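Long-range contacts in UDP-N-acetylglucosamine pyrophosphorylase (Entamoeba histolytica, PDB 3OC9), which probably catalyses the uridylyl transfer from UTP to N-acetyl-alpha-D-glucosamine 1-phosphate that yields UDP-N-acetylglucosamine and diphosphate: residues K35-T40 against H95-T100; N91-W96 against G119-Q124; M132-D137 against P150-N155; H282-K287 against G305-I310; P375-S380 against I398-I403. One frame throughout, in Å; residues are numbered along the deposited sequence.

Contact 1: residues K35-T40 against H95-T100; sequences KTALIT and HWFLMT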
# COMPACT_ATOMS: atom_id res chain seq x y z
N LYS A 35 -2.49 6.02 -19.25
CA LYS A 35 -1.41 6.81 -18.65
C LYS A 35 -1.13 6.51 -17.16
O LYS A 35 -0.40 7.26 -16.52
CB LYS A 35 -1.65 8.32 -18.87
CG LYS A 35 -1.65 8.75 -20.36
CD LYS A 35 -1.85 10.26 -20.50
CE LYS A 35 -1.79 10.71 -21.96
NZ LYS A 35 -1.62 12.20 -22.06
N THR A 36 -1.71 5.42 -16.62
CA THR A 36 -1.57 5.08 -15.17
C THR A 36 -1.11 3.63 -14.90
O THR A 36 -1.30 2.75 -15.75
CB THR A 36 -2.90 5.33 -14.36
OG1 THR A 36 -3.90 4.33 -14.68
CG2 THR A 36 -3.45 6.75 -14.59
N ALA A 37 -0.55 3.39 -13.70
CA ALA A 37 -0.12 2.04 -13.26
C ALA A 37 -0.20 1.85 -11.74
O ALA A 37 -0.20 2.86 -10.99
CB ALA A 37 1.35 1.75 -13.74
N LEU A 38 -0.24 0.58 -11.29
CA LEU A 38 -0.17 0.20 -9.86
C LEU A 38 1.18 -0.50 -9.55
O LEU A 38 1.64 -1.30 -10.37
CB LEU A 38 -1.33 -0.77 -9.49
CG LEU A 38 -1.45 -1.18 -8.02
CD1 LEU A 38 -1.85 0.04 -7.12
CD2 LEU A 38 -2.46 -2.34 -7.73
N ILE A 39 1.79 -0.18 -8.40
CA ILE A 39 3.04 -0.85 -7.94
C ILE A 39 2.82 -1.41 -6.53
O ILE A 39 2.47 -0.64 -5.63
CB ILE A 39 4.27 0.12 -7.91
CG1 ILE A 39 4.58 0.70 -9.32
CG2 ILE A 39 5.51 -0.63 -7.32
CD1 ILE A 39 5.62 1.87 -9.34
N THR A 40 3.00 -2.73 -6.32
CA THR A 40 2.91 -3.30 -4.94
C THR A 40 3.98 -4.38 -4.65
O THR A 40 4.52 -4.99 -5.57
CB THR A 40 1.52 -3.92 -4.62
OG1 THR A 40 1.27 -5.00 -5.50
CG2 THR A 40 0.34 -2.88 -4.74
N HIS A 95 -1.71 -1.35 -16.14
CA HIS A 95 -0.59 -2.30 -15.90
C HIS A 95 -0.22 -2.35 -14.39
O HIS A 95 -0.27 -1.32 -13.71
CB HIS A 95 0.62 -1.93 -16.80
CG HIS A 95 0.44 -2.30 -18.25
ND1 HIS A 95 0.70 -3.57 -18.74
CD2 HIS A 95 -0.02 -1.58 -19.31
CE1 HIS A 95 0.42 -3.61 -20.03
NE2 HIS A 95 -0.03 -2.42 -20.40
N TRP A 96 0.12 -3.55 -13.88
CA TRP A 96 0.39 -3.82 -12.45
C TRP A 96 1.78 -4.47 -12.30
O TRP A 96 2.01 -5.57 -12.83
CB TRP A 96 -0.71 -4.76 -11.87
CG TRP A 96 -0.63 -5.13 -10.38
CD1 TRP A 96 0.23 -4.62 -9.41
CD2 TRP A 96 -1.45 -6.10 -9.70
NE1 TRP A 96 -0.03 -5.22 -8.19
CE2 TRP A 96 -1.05 -6.12 -8.34
CE3 TRP A 96 -2.50 -6.94 -10.11
CZ2 TRP A 96 -1.65 -6.96 -7.38
CZ3 TRP A 96 -3.11 -7.78 -9.16
CH2 TRP A 96 -2.69 -7.77 -7.80
N PHE A 97 2.69 -3.77 -11.59
CA PHE A 97 4.08 -4.24 -11.39
C PHE A 97 4.20 -4.75 -9.93
O PHE A 97 3.95 -3.98 -8.98
CB PHE A 97 5.07 -3.08 -11.72
CG PHE A 97 4.88 -2.51 -13.11
CD1 PHE A 97 5.39 -3.17 -14.24
CD2 PHE A 97 4.17 -1.32 -13.30
CE1 PHE A 97 5.18 -2.67 -15.54
CE2 PHE A 97 3.95 -0.80 -14.60
CZ PHE A 97 4.47 -1.48 -15.72
N LEU A 98 4.57 -6.03 -9.78
CA LEU A 98 4.60 -6.69 -8.46
C LEU A 98 6.02 -7.06 -8.08
O LEU A 98 6.63 -7.92 -8.72
CB LEU A 98 3.72 -7.95 -8.46
CG LEU A 98 2.22 -7.77 -8.55
CD1 LEU A 98 1.81 -7.84 -10.00
CD2 LEU A 98 1.51 -8.86 -7.73
N MET A 99 6.54 -6.42 -7.03
CA MET A 99 7.94 -6.67 -6.59
C MET A 99 8.08 -7.92 -5.72
O MET A 99 7.38 -8.07 -4.70
CB MET A 99 8.53 -5.44 -5.86
CG MET A 99 10.05 -5.55 -5.59
SD MET A 99 10.87 -3.99 -5.05
CE MET A 99 10.20 -3.80 -3.42
N THR A 100 8.97 -8.82 -6.16
CA THR A 100 9.22 -10.08 -5.45
C THR A 100 10.73 -10.33 -5.37
O THR A 100 11.52 -9.37 -5.37
CB THR A 100 8.41 -11.28 -6.03
OG1 THR A 100 8.62 -12.45 -5.22
CG2 THR A 100 8.79 -11.58 -7.47
O HOH W 1 -1.57 1.30 -18.01
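The side chains of L38, T40 and W96 meet on one face of two neighbouring parallel strands, and the indole of W96 is the centre of the group. W96 places CG anti to its backbone N (chi1 -178°), which lays the indole alongside L38. L38 extends in the same direction, and its CD2 sits over the pyrrole part of the ring, 3.9 Å from W96 CD1, as a CH-pi contact. At the indole edge, W96 NE1 donates a nearly straight hydrogen bond of 3.0 Å to T40 OG1. The acceptor lies in the ring plane; T40 OG1 gets there because it stands between the backbone N and the carbonyl carbon (chi1 62°). The strands form a beta-alpha-beta unit of the mixed sheet at the core of this GT-A-like nucleotidyltransferase, with helix 68-87 on the crossover and its T72 against both L38 and W96. Between the strands, L38 and T40 each give and take one backbone bond, for example F97 N to L38 O at 2.9 Å. On the other face A37 CB touches the edge of the F97 ring, 3.7 Å from F97 CE2. One water bridges the backbones, donating to T36 O and accepting from H95 N.

Contact 2: residues N91-W96 against G119-Q124; sequences NVMIHW and GLSSEQ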
# COMPACT_ATOMS: atom_id res chain seq x y z
N ASN A 91 -11.22 -0.43 -25.04
CA ASN A 91 -10.25 -1.21 -24.28
C ASN A 91 -9.46 -0.26 -23.38
O ASN A 91 -8.73 0.60 -23.88
CB ASN A 91 -9.29 -1.99 -25.18
CG ASN A 91 -9.99 -3.02 -26.07
OD1 ASN A 91 -9.72 -3.09 -27.27
ND2 ASN A 91 -10.88 -3.82 -25.48
N VAL A 92 -9.65 -0.40 -22.08
CA VAL A 92 -8.89 0.40 -21.10
C VAL A 92 -8.06 -0.55 -20.22
O VAL A 92 -8.60 -1.52 -19.68
CB VAL A 92 -9.85 1.28 -20.25
CG1 VAL A 92 -9.14 1.91 -19.02
CG2 VAL A 92 -10.48 2.39 -21.11
N MET A 93 -6.75 -0.27 -20.09
CA MET A 93 -5.83 -1.18 -19.36
C MET A 93 -4.99 -0.45 -18.29
O MET A 93 -4.35 0.55 -18.60
CB MET A 93 -4.92 -1.94 -20.35
CG MET A 93 -4.01 -3.02 -19.72
SD MET A 93 -3.20 -4.17 -20.89
CE MET A 93 -4.57 -5.21 -21.34
N ILE A 94 -5.00 -0.97 -17.06
CA ILE A 94 -4.05 -0.54 -15.99
C ILE A 94 -2.96 -1.62 -15.76
O ILE A 94 -3.26 -2.68 -15.23
CB ILE A 94 -4.79 -0.24 -14.63
CG1 ILE A 94 -5.87 0.83 -14.80
CG2 ILE A 94 -3.75 0.18 -13.52
CD1 ILE A 94 -6.83 0.94 -13.54
N HIS A 95 -1.71 -1.35 -16.14
CA HIS A 95 -0.59 -2.30 -15.90
C HIS A 95 -0.22 -2.35 -14.39
O HIS A 95 -0.27 -1.32 -13.71
CB HIS A 95 0.62 -1.93 -16.80
CG HIS A 95 0.44 -2.30 -18.25
ND1 HIS A 95 0.70 -3.57 -18.74
CD2 HIS A 95 -0.02 -1.58 -19.31
CE1 HIS A 95 0.42 -3.61 -20.03
NE2 HIS A 95 -0.03 -2.42 -20.40
N TRP A 96 0.12 -3.55 -13.88
CA TRP A 96 0.39 -3.82 -12.45
C TRP A 96 1.78 -4.47 -12.30
O TRP A 96 2.01 -5.57 -12.83
CB TRP A 96 -0.71 -4.76 -11.87
CG TRP A 96 -0.63 -5.13 -10.38
CD1 TRP A 96 0.23 -4.62 -9.41
CD2 TRP A 96 -1.45 -6.10 -9.70
NE1 TRP A 96 -0.03 -5.22 -8.19
CE2 TRP A 96 -1.05 -6.12 -8.34
CE3 TRP A 96 -2.50 -6.94 -10.11
CZ2 TRP A 96 -1.65 -6.96 -7.38
CZ3 TRP A 96 -3.11 -7.78 -9.16
CH2 TRP A 96 -2.69 -7.77 -7.80
N GLY A 119 -9.64 -12.81 -13.88
CA GLY A 119 -10.36 -12.01 -14.89
C GLY A 119 -9.58 -10.88 -15.56
O GLY A 119 -10.07 -10.25 -16.50
N LEU A 120 -8.36 -10.61 -15.06
CA LEU A 120 -7.40 -9.70 -15.75
C LEU A 120 -6.77 -10.39 -16.97
O LEU A 120 -6.98 -11.59 -17.20
CB LEU A 120 -6.32 -9.20 -14.77
CG LEU A 120 -6.81 -8.31 -13.61
CD1 LEU A 120 -5.73 -8.13 -12.51
CD2 LEU A 120 -7.29 -6.97 -14.14
N SER A 121 -6.04 -9.61 -17.78
CA SER A 121 -5.26 -10.16 -18.91
C SER A 121 -3.84 -10.55 -18.50
O SER A 121 -3.20 -9.85 -17.72
CB SER A 121 -5.21 -9.15 -20.06
OG SER A 121 -4.28 -9.55 -21.08
N SER A 122 -3.33 -11.66 -19.06
CA SER A 122 -1.92 -12.03 -18.83
C SER A 122 -0.92 -10.95 -19.28
O SER A 122 0.22 -10.93 -18.82
CB SER A 122 -1.57 -13.38 -19.51
OG SER A 122 -1.55 -13.26 -20.93
N GLU A 123 -1.38 -10.05 -20.15
CA GLU A 123 -0.51 -9.01 -20.70
C GLU A 123 -0.26 -7.86 -19.73
O GLU A 123 0.68 -7.07 -19.94
CB GLU A 123 -1.06 -8.49 -22.03
CG GLU A 123 -1.35 -9.60 -23.03
CD GLU A 123 -1.50 -9.11 -24.45
OE1 GLU A 123 -2.22 -8.12 -24.67
OE2 GLU A 123 -0.89 -9.74 -25.36
N GLN A 124 -1.06 -7.77 -18.66
CA GLN A 124 -1.00 -6.63 -17.71
C GLN A 124 -0.40 -6.89 -16.32
O GLN A 124 -0.29 -5.95 -15.53
CB GLN A 124 -2.39 -5.96 -17.56
CG GLN A 124 -3.38 -6.62 -16.57
CD GLN A 124 -4.80 -6.05 -16.71
OE1 GLN A 124 -5.69 -6.69 -17.30
NE2 GLN A 124 -5.01 -4.85 -16.18
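W96 N donates to Q124 O at 2.9 Å, almost in line with the carbonyl, just where a type I turn from S121 to Q124 ends. Q124 turns CG in over its own backbone, flanked by N and C (chi1 83°), and from there the chain runs out extended to an amide gripped at both ends. NE2 of Q124 reaches I94 O at 2.9 Å, keeping that acceptor close to its own amide plane but approaching from well above the carbonyl plane of I94; Q80 OE1 on helix 68-87 takes a further bond from the same nitrogen. OE1 of Q124 receives the backbone N of S121 at 3.0 Å, which ties the turn across its mouth, while S121 OG accepts from E123 N in an ST turn. The 119-124 loop is the return of a second beta-alpha-beta crossover: the chain leaves strand 95-100, passes through helix 105-114 and enters strand 125-134 beside it. M93 crosses Q124 obliquely, with M93 SD 3.9 Å from Q124 CB. The H95 ring turns its edge to the turn, H95 CE1 lying 3.5 Å from E123 O; H95 ND1 is hydrogen-bonded to H126 NE2. L120 CD1 meets the indole edge at W96 CE3.

Contact 3: residues M132-D137 against P150-N155; sequences MLPVVD and PYMAPN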
# COMPACT_ATOMS: atom_id res chain seq x y z
N MET A 132 18.87 -9.31 -3.02
CA MET A 132 18.93 -9.94 -1.69
C MET A 132 20.36 -9.90 -1.14
O MET A 132 21.31 -9.80 -1.93
CB MET A 132 18.43 -11.39 -1.74
CG MET A 132 16.95 -11.54 -2.21
SD MET A 132 16.38 -13.26 -2.15
CE MET A 132 15.82 -13.38 -0.45
N LEU A 133 20.51 -9.98 0.18
CA LEU A 133 21.83 -10.06 0.87
C LEU A 133 21.83 -11.13 1.98
O LEU A 133 20.79 -11.37 2.60
CB LEU A 133 22.18 -8.69 1.50
CG LEU A 133 22.44 -7.47 0.60
CD1 LEU A 133 22.41 -6.17 1.41
CD2 LEU A 133 23.79 -7.60 -0.15
N PRO A 134 22.99 -11.76 2.26
CA PRO A 134 23.06 -12.70 3.41
C PRO A 134 22.87 -12.02 4.79
O PRO A 134 23.33 -10.90 5.01
CB PRO A 134 24.47 -13.30 3.31
CG PRO A 134 24.98 -12.95 1.95
CD PRO A 134 24.27 -11.69 1.54
N VAL A 135 22.16 -12.70 5.69
CA VAL A 135 21.95 -12.25 7.07
C VAL A 135 23.23 -12.58 7.88
O VAL A 135 23.78 -13.65 7.71
CB VAL A 135 20.69 -12.94 7.69
CG1 VAL A 135 20.42 -12.45 9.12
CG2 VAL A 135 19.44 -12.74 6.77
N VAL A 136 23.69 -11.66 8.75
CA VAL A 136 24.97 -11.85 9.47
C VAL A 136 24.84 -11.79 11.01
O VAL A 136 23.84 -11.30 11.53
CB VAL A 136 26.10 -10.85 9.00
CG1 VAL A 136 26.38 -11.00 7.51
CG2 VAL A 136 25.74 -9.37 9.34
N ASP A 137 25.85 -12.31 11.72
CA ASP A 137 25.93 -12.22 13.20
C ASP A 137 26.68 -10.94 13.63
O ASP A 137 26.91 -10.07 12.80
CB ASP A 137 26.56 -13.49 13.82
CG ASP A 137 28.04 -13.66 13.52
OD1 ASP A 137 28.75 -12.68 13.20
OD2 ASP A 137 28.54 -14.81 13.63
N PRO A 150 23.64 -19.98 2.69
CA PRO A 150 23.35 -18.85 3.61
C PRO A 150 21.85 -18.53 3.78
O PRO A 150 21.08 -18.70 2.83
CB PRO A 150 24.05 -17.67 2.94
CG PRO A 150 25.11 -18.27 2.05
CD PRO A 150 24.49 -19.56 1.56
N TYR A 151 21.44 -18.05 4.97
CA TYR A 151 20.14 -17.38 5.10
C TYR A 151 20.20 -16.04 4.36
O TYR A 151 21.17 -15.29 4.51
CB TYR A 151 19.75 -17.13 6.57
CG TYR A 151 19.17 -18.35 7.29
CD1 TYR A 151 17.91 -18.86 6.93
CD2 TYR A 151 19.86 -18.97 8.33
CE1 TYR A 151 17.37 -19.97 7.58
CE2 TYR A 151 19.31 -20.09 8.99
CZ TYR A 151 18.07 -20.58 8.61
OH TYR A 151 17.53 -21.68 9.25
N MET A 152 19.18 -15.75 3.56
CA MET A 152 19.15 -14.54 2.72
C MET A 152 17.92 -13.67 3.03
O MET A 152 16.88 -14.20 3.45
CB MET A 152 19.13 -14.92 1.23
CG MET A 152 20.28 -15.84 0.77
SD MET A 152 21.88 -15.04 0.67
CE MET A 152 21.62 -13.77 -0.59
N ALA A 153 18.04 -12.35 2.82
CA ALA A 153 16.90 -11.44 2.98
C ALA A 153 16.87 -10.35 1.89
O ALA A 153 17.91 -9.96 1.37
CB ALA A 153 16.91 -10.79 4.39
N PRO A 154 15.66 -9.85 1.52
CA PRO A 154 15.58 -8.72 0.58
C PRO A 154 16.33 -7.47 1.07
O PRO A 154 16.50 -7.29 2.29
CB PRO A 154 14.06 -8.44 0.50
CG PRO A 154 13.39 -9.64 1.06
CD PRO A 154 14.34 -10.21 2.08
N ASN A 155 16.75 -6.62 0.13
CA ASN A 155 17.54 -5.42 0.46
C ASN A 155 16.75 -4.23 1.06
O ASN A 155 17.34 -3.16 1.28
CB ASN A 155 18.41 -4.97 -0.73
CG ASN A 155 17.59 -4.54 -1.96
OD1 ASN A 155 16.36 -4.52 -1.93
ND2 ASN A 155 18.29 -4.24 -3.05
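Two successive bends, chi2 -72° and chi3 -62°, fold the end of M152 back over P134, so that the thioether runs beside the proline ring. M152 SD is 4.0 Å from P134 CG, and M152 CE rests 3.7 Å from P134 N, a nitrogen with no hydrogen to give. M132 bends instead at its last torsion (chi3 87°); its side chain crosses that of M152 obliquely, with M132 CE 4.0 Å from M152 CB and close to the ring of P154. The backbones underneath are antiparallel ends of strands 125-134 and 149-154, at the margin of the large mixed sheet. L133 and A153 form the hydrogen-bonded pair, giving and taking one bond each, with L133 N to A153 O at 2.9 Å. P134 and P154 fall in the non-hydrogen-bonded pairs on either side, where their lack of an N-H costs nothing. V135 N adds a third bond to Y151 O, approaching at a tilt to the carbonyl plane. V135 points CG2 across to A153, with 4.0 Å between V135 CG2 and A153 CB. Strand 305-309 passes close by there, K307 touching A153 and K308 touching L133. N155 OD1 accepts from Q130 NE2.

Contact 4: residues H282-K287 against G305-I310; sequences HIAKKK and GIKKEI. Unlike the reference sequence in segment 305-310: I310 (reference Met).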
# COMPACT_ATOMS: atom_id res chain seq x y z
N HIS A 282 20.38 1.34 6.78
CA HIS A 282 19.81 1.16 8.12
C HIS A 282 20.03 -0.29 8.60
O HIS A 282 20.22 -1.19 7.77
CB HIS A 282 18.28 1.41 8.10
CG HIS A 282 17.88 2.81 7.71
ND1 HIS A 282 17.51 3.76 8.63
CD2 HIS A 282 17.77 3.40 6.49
CE1 HIS A 282 17.20 4.88 8.01
NE2 HIS A 282 17.36 4.70 6.71
N ILE A 283 19.99 -0.52 9.93
CA ILE A 283 20.05 -1.87 10.53
C ILE A 283 18.65 -2.33 10.97
O ILE A 283 17.96 -1.61 11.73
CB ILE A 283 20.99 -1.93 11.78
CG1 ILE A 283 22.43 -1.51 11.44
CG2 ILE A 283 20.96 -3.33 12.46
CD1 ILE A 283 22.95 -2.06 10.13
N ALA A 284 18.23 -3.51 10.50
CA ALA A 284 17.00 -4.16 10.93
C ALA A 284 17.34 -5.54 11.51
O ALA A 284 18.23 -6.23 11.00
CB ALA A 284 16.02 -4.29 9.75
N LYS A 285 16.64 -5.96 12.57
CA LYS A 285 16.99 -7.23 13.25
C LYS A 285 15.96 -8.37 13.09
O LYS A 285 14.78 -8.12 12.76
CB LYS A 285 17.34 -6.99 14.72
CG LYS A 285 18.52 -6.06 14.92
CD LYS A 285 19.28 -6.42 16.19
CE LYS A 285 20.52 -5.54 16.38
NZ LYS A 285 20.20 -4.31 17.14
N LYS A 286 16.42 -9.60 13.35
CA LYS A 286 15.69 -10.83 13.04
C LYS A 286 16.13 -11.97 13.99
O LYS A 286 17.26 -11.96 14.49
CB LYS A 286 16.01 -11.22 11.59
CG LYS A 286 15.17 -12.32 10.98
CD LYS A 286 15.53 -12.50 9.51
CE LYS A 286 14.91 -13.77 8.94
NZ LYS A 286 13.42 -13.71 8.96
N LYS A 287 15.23 -12.93 14.23
CA LYS A 287 15.57 -14.15 14.98
C LYS A 287 15.90 -15.27 13.99
O LYS A 287 15.08 -15.59 13.10
CB LYS A 287 14.42 -14.58 15.90
N GLY A 305 20.07 -11.83 14.37
CA GLY A 305 20.56 -11.57 13.02
C GLY A 305 20.42 -10.12 12.58
O GLY A 305 19.46 -9.44 12.96
N ILE A 306 21.38 -9.66 11.77
CA ILE A 306 21.40 -8.28 11.23
C ILE A 306 21.12 -8.28 9.72
O ILE A 306 21.83 -8.97 8.97
CB ILE A 306 22.76 -7.58 11.56
CG1 ILE A 306 22.86 -7.27 13.05
CG2 ILE A 306 22.99 -6.31 10.68
CD1 ILE A 306 24.20 -6.71 13.50
N LYS A 307 20.09 -7.53 9.29
CA LYS A 307 19.78 -7.28 7.87
C LYS A 307 20.12 -5.83 7.48
O LYS A 307 19.55 -4.92 8.04
CB LYS A 307 18.27 -7.49 7.58
CG LYS A 307 17.71 -8.91 7.80
CD LYS A 307 16.16 -8.91 7.65
CE LYS A 307 15.51 -8.12 8.78
NZ LYS A 307 14.15 -7.66 8.40
N LYS A 308 21.06 -5.63 6.54
CA LYS A 308 21.38 -4.29 5.99
C LYS A 308 20.31 -3.86 4.96
O LYS A 308 20.19 -4.49 3.90
CB LYS A 308 22.78 -4.33 5.33
CG LYS A 308 23.22 -3.03 4.68
CD LYS A 308 24.33 -3.24 3.62
CE LYS A 308 25.63 -3.71 4.22
NZ LYS A 308 26.72 -3.81 3.19
N GLU A 309 19.56 -2.79 5.26
CA GLU A 309 18.41 -2.36 4.42
C GLU A 309 18.45 -0.89 3.97
O GLU A 309 19.08 -0.04 4.61
CB GLU A 309 17.07 -2.61 5.15
CG GLU A 309 16.74 -4.09 5.44
CD GLU A 309 15.38 -4.30 6.11
OE1 GLU A 309 14.68 -3.32 6.42
OE2 GLU A 309 15.01 -5.48 6.35
N ILE A 310 17.75 -0.60 2.86
CA ILE A 310 17.50 0.79 2.42
C ILE A 310 15.97 1.02 2.40
O ILE A 310 15.20 0.07 2.16
CB ILE A 310 18.16 1.11 1.02
CG1 ILE A 310 17.86 0.01 -0.00
CG2 ILE A 310 19.73 1.34 1.16
CD1 ILE A 310 18.33 0.29 -1.46
O HOH W 2 13.19 -6.92 10.95
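K307 lies against A284 from its first side-chain atom onward. Its CB sits 3.6 Å from A284 O, the oxygen that also receives the backbone N of K307. Further out, CD meets the aliphatic run of K286, the two chains crossing at about a right angle with K307 CD 4.1 Å from K286 CD. A bend at chi3 (-67°) carries K307 CE back over A284 CB, at 4.0 Å. At the tip, NZ of K307 forms a salt bridge of 3.1 Å with E309 OE2, on the syn side but tilted out of the carboxylate plane, and gives another bond to a water that in turn donates to K285 O. The carboxylate itself rests on the small side chain of A284, with E309 CD 3.7 Å from A284 CB. The backbones form a two-stranded antiparallel ribbon, which lies against segment 132-137 through the bond of I306 with V136. It has three hydrogen-bonded pairs, H282 with E309, A284 with K307 and K286 with G305, the bond from K286 N to G305 O being weak. H282 directs NE2 to D314 and stacks on F311. Lysines crowd this ribbon, K286 NZ standing 6.1 Å from K307 NZ; the carboxylate of E309 probably offsets part of that positive charge and, with the water bridge, probably helps to fix the direction of the K307 ammonium group.

Contact 5: residues P375-S380 against I398-I403; sequences PICEIS and IQLPFI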
# COMPACT_ATOMS: atom_id res chain seq x y z
N PRO A 375 -24.75 -7.44 11.75
CA PRO A 375 -23.88 -6.38 11.23
C PRO A 375 -23.33 -6.61 9.80
O PRO A 375 -22.63 -5.73 9.27
CB PRO A 375 -22.72 -6.39 12.23
CG PRO A 375 -22.57 -7.84 12.58
CD PRO A 375 -23.98 -8.44 12.52
N ILE A 376 -23.64 -7.75 9.19
CA ILE A 376 -23.03 -8.16 7.89
C ILE A 376 -23.49 -7.33 6.68
O ILE A 376 -24.68 -7.27 6.38
CB ILE A 376 -23.25 -9.68 7.62
CG1 ILE A 376 -22.71 -10.50 8.79
CG2 ILE A 376 -22.61 -10.12 6.27
CD1 ILE A 376 -23.11 -11.95 8.77
N CYS A 377 -22.54 -6.69 6.00
CA CYS A 377 -22.81 -5.94 4.77
C CYS A 377 -21.58 -6.09 3.86
O CYS A 377 -20.58 -5.39 4.08
CB CYS A 377 -23.08 -4.46 5.09
SG CYS A 377 -23.65 -3.37 3.73
N GLU A 378 -21.64 -7.01 2.89
CA GLU A 378 -20.52 -7.31 1.97
C GLU A 378 -20.84 -6.90 0.54
O GLU A 378 -21.76 -7.45 -0.09
CB GLU A 378 -20.14 -8.81 1.99
CG GLU A 378 -19.79 -9.36 3.37
CD GLU A 378 -19.00 -10.67 3.35
OE1 GLU A 378 -18.73 -11.25 2.26
OE2 GLU A 378 -18.60 -11.11 4.44
N ILE A 379 -20.06 -5.95 0.03
CA ILE A 379 -20.23 -5.41 -1.32
C ILE A 379 -18.95 -5.67 -2.14
O ILE A 379 -17.89 -5.13 -1.81
CB ILE A 379 -20.53 -3.88 -1.28
CG1 ILE A 379 -21.82 -3.60 -0.46
CG2 ILE A 379 -20.58 -3.32 -2.73
CD1 ILE A 379 -22.24 -2.11 -0.38
N SER A 380 -19.06 -6.49 -3.19
CA SER A 380 -17.89 -6.89 -3.99
C SER A 380 -17.12 -5.69 -4.55
O SER A 380 -17.74 -4.75 -5.05
CB SER A 380 -18.29 -7.82 -5.13
OG SER A 380 -17.13 -8.18 -5.89
N ILE A 398 -33.32 -1.77 3.39
CA ILE A 398 -32.48 -2.97 3.45
C ILE A 398 -32.28 -3.44 4.89
O ILE A 398 -31.84 -2.65 5.74
CB ILE A 398 -31.07 -2.72 2.80
CG1 ILE A 398 -31.21 -2.27 1.34
CG2 ILE A 398 -30.19 -3.96 2.93
CD1 ILE A 398 -29.92 -1.64 0.75
N GLN A 399 -32.56 -4.72 5.14
CA GLN A 399 -32.38 -5.34 6.46
C GLN A 399 -31.21 -6.33 6.45
O GLN A 399 -31.29 -7.38 5.80
CB GLN A 399 -33.68 -6.03 6.92
CG GLN A 399 -33.57 -6.77 8.27
CD GLN A 399 -34.91 -7.37 8.73
OE1 GLN A 399 -35.93 -6.68 8.81
NE2 GLN A 399 -34.89 -8.66 9.05
N LEU A 400 -30.12 -5.99 7.15
CA LEU A 400 -28.91 -6.83 7.19
C LEU A 400 -29.25 -8.21 7.76
O LEU A 400 -30.15 -8.32 8.60
CB LEU A 400 -27.79 -6.16 8.01
CG LEU A 400 -27.34 -4.76 7.57
CD1 LEU A 400 -26.10 -4.30 8.36
CD2 LEU A 400 -27.04 -4.74 6.07
N PRO A 401 -28.56 -9.28 7.29
CA PRO A 401 -27.41 -9.35 6.35
C PRO A 401 -27.70 -8.99 4.89
O PRO A 401 -28.77 -9.34 4.36
CB PRO A 401 -26.97 -10.82 6.44
CG PRO A 401 -27.65 -11.38 7.67
CD PRO A 401 -28.93 -10.62 7.78
N PHE A 402 -26.73 -8.31 4.26
CA PHE A 402 -26.79 -7.92 2.84
C PHE A 402 -25.50 -8.37 2.16
O PHE A 402 -24.41 -8.09 2.68
CB PHE A 402 -26.98 -6.40 2.74
CG PHE A 402 -27.02 -5.86 1.32
CD1 PHE A 402 -28.19 -5.92 0.56
CD2 PHE A 402 -25.90 -5.24 0.77
CE1 PHE A 402 -28.24 -5.40 -0.75
CE2 PHE A 402 -25.93 -4.72 -0.53
CZ PHE A 402 -27.11 -4.80 -1.29
N ILE A 403 -25.62 -9.09 1.05
CA ILE A 403 -24.47 -9.60 0.28
C ILE A 403 -24.66 -9.34 -1.22
O ILE A 403 -25.59 -9.86 -1.84
CB ILE A 403 -24.21 -11.12 0.54
CG1 ILE A 403 -23.78 -11.35 2.00
CG2 ILE A 403 -23.14 -11.68 -0.43
CD1 ILE A 403 -23.59 -12.82 2.38
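The ring of F402 has I379 at its edge, with I379 CG1 4.3 Å from F402 CE2 and near the ring plane, while the sulfur of C377 approaches obliquely, C377 SG to F402 CD2 being 4.2 Å. The sulfur is 5.4 Å from the F402 centroid and far off the ring normal, a loose sulfur-aromatic contact. F402 swings its ring away from its own backbone N (chi1 178°), and C377 does the same with SG, which brings ring and sulfur together on one face of a short parallel pair. F393 adds an edge-to-face ring contact. Two backbone bonds join the pair: F402 N to I376 O at 3.1 Å, the donor standing above the carbonyl plane, and E378 N to F402 O at 3.0 Å. L400 CD2 packs 3.5 Å from I376 O, and P401 CA comes near that oxygen as well. P401 follows L400 through a cis peptide bond, at the break between strands 397-399 and 402-404, and its CB lies 4.1 Å from I376 CB. The chain thus pairs first with strand 368-370 and then, past the cis proline, with strand 377-379. Helix 347-364 packs against this arrangement, L362 meeting C377, N358 meeting I379 and I359 meeting L400; Y355 of the same helix bonds to the E378 carboxylate, which also takes the backbone N of E63.

Contacts 1, 2 and 3 all lie on the large mixed sheet. Contact 2 begins on the stretch where contact 1 ends, sharing H95 and W96 of strand 95-100, and their centres are 11 Å apart; together they set strands 36-41, 95-100 and 125-134 side by side. Contacts 3, 4 and 5 follow in series. Contact 3 uses the far end of strand 125-134, its centre 26 Å from that of contact 1. Contact 4, on a separate two-stranded sheet, touches contact 3: V136 O meets I306 N and N155 O meets I310 N, both probably hydrogen-bonded. Contact 5, near the C-terminus, lies on the opposite side of the chain's centre from contacts 3 and 4. The five thus run from the central sheet of the GT-A-like fold to two remote flanks.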